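Putative aminopeptidase (Leishmania major, PDB 5NTH) probably acts as a manganese-dependent leucyl aminopeptidase of the M17 family, removing residues from the N-termini of peptides. Local coordinates at residues A[374-377]-A[381-384]. Numbering follows the deposited sequence.
Sequences VVMK and SVEV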
# COMPACT_ATOMS: atom_id res chain seq x y z
N VAL A 374 5.56 -20.37 -22.59
CA VAL A 374 6.57 -21.36 -22.43
C VAL A 374 5.96 -22.71 -22.76
O VAL A 374 4.79 -22.99 -22.46
CB VAL A 374 7.18 -21.24 -21.02
CG1 VAL A 374 6.19 -21.67 -19.94
CG2 VAL A 374 8.47 -22.04 -20.95
N VAL A 375 6.75 -23.54 -23.44
CA VAL A 375 6.33 -24.86 -23.85
C VAL A 375 6.99 -25.88 -22.95
O VAL A 375 8.17 -26.10 -23.01
CB VAL A 375 6.68 -25.16 -25.30
CG1 VAL A 375 5.93 -26.41 -25.78
CG2 VAL A 375 6.32 -23.98 -26.18
N MET A 376 6.18 -26.52 -22.13
CA MET A 376 6.65 -27.44 -21.15
C MET A 376 7.03 -28.74 -21.87
O MET A 376 6.63 -28.98 -22.99
CB MET A 376 5.55 -27.75 -20.14
CG MET A 376 4.86 -26.56 -19.50
SD MET A 376 5.85 -25.83 -18.23
CE MET A 376 5.86 -27.13 -17.00
N LYS A 377 7.80 -29.58 -21.22
CA LYS A 377 8.08 -30.89 -21.75
C LYS A 377 6.86 -31.66 -22.18
O LYS A 377 6.90 -32.38 -23.17
CB LYS A 377 8.78 -31.73 -20.70
CG LYS A 377 9.28 -33.06 -21.22
CD LYS A 377 10.20 -32.88 -22.41
CE LYS A 377 10.89 -34.20 -22.75
NZ LYS A 377 11.13 -34.28 -24.20
N SER A 381 1.32 -25.66 -23.48
CA SER A 381 1.86 -24.31 -23.51
C SER A 381 1.37 -23.51 -22.31
O SER A 381 0.21 -23.62 -21.93
CB SER A 381 1.46 -23.62 -24.82
OG SER A 381 0.06 -23.45 -24.89
N VAL A 382 2.24 -22.70 -21.71
CA VAL A 382 1.86 -21.99 -20.49
C VAL A 382 2.09 -20.51 -20.64
O VAL A 382 3.18 -20.09 -21.03
CB VAL A 382 2.65 -22.50 -19.26
CG1 VAL A 382 2.33 -21.67 -18.03
CG2 VAL A 382 2.28 -23.94 -18.99
N GLU A 383 1.08 -19.72 -20.29
CA GLU A 383 1.23 -18.27 -20.32
C GLU A 383 1.59 -17.75 -18.92
O GLU A 383 0.76 -17.75 -18.02
CB GLU A 383 -0.05 -17.57 -20.81
CG GLU A 383 0.23 -16.12 -21.22
CD GLU A 383 -1.01 -15.29 -21.50
OE1 GLU A 383 -2.13 -15.80 -21.24
OE2 GLU A 383 -0.85 -14.12 -21.97
N VAL A 384 2.81 -17.29 -18.77
CA VAL A 384 3.31 -16.83 -17.49
C VAL A 384 2.72 -15.48 -17.14
O VAL A 384 3.09 -14.51 -17.72
CB VAL A 384 4.84 -16.70 -17.52
CG1 VAL A 384 5.38 -16.21 -16.18
CG2 VAL A 384 5.48 -18.05 -17.87
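Val374 and Val382 join through their backbones as a hydrogen-bonded antiparallel pair in a short beta hairpin of the M17 catalytic domain, formed by strands 373-375 and 381-383. Two backbone bonds, both nearly straight, establish the pairing. Val374 N donates to Val382 O at 2.9 Å. In return, Val382 N donates to Val374 O at 2.7 Å. Val374 O also receives a CA-H...O contact from Ser381 CA at 3.4 Å. Val375 and Ser381 follow as the non-hydrogen-bonded pair, their side chains on the other face of the sheet; Ser381 OG accepts a hydrogen bond from Asp476 N, and Val375 packs on Tyr174 of a neighbouring subunit.

Beyond strand 381-383, strand 477-478 completes a three-stranded sheet, and Glu383 OE1 forms a salt bridge with Arg478. The chain then leads toward the metal site: the Val384 side chain lies about 8 Å from that of Glu390, a manganese ligand.

Apolar packing gathers on the Val374 and Val382 face. These two side chains run side by side in the same direction. With chi1 at 69°, Val374 places CG1 between its backbone N and carbonyl carbon, bringing that methyl within 3.7 Å of Val382 CB and 4.2 Å of Val384 CG2. Met376, bent at both chi2 and chi3, slants across Val382 and also touches Ile393 of helix 391-404, linking the hairpin to that helix. The closest approach of the two side chains is Met376 CG to Val382 CG2, 3.7 Å. Next comes the sulfur, with Met376 SD 4.1 Å from Val382 CG2.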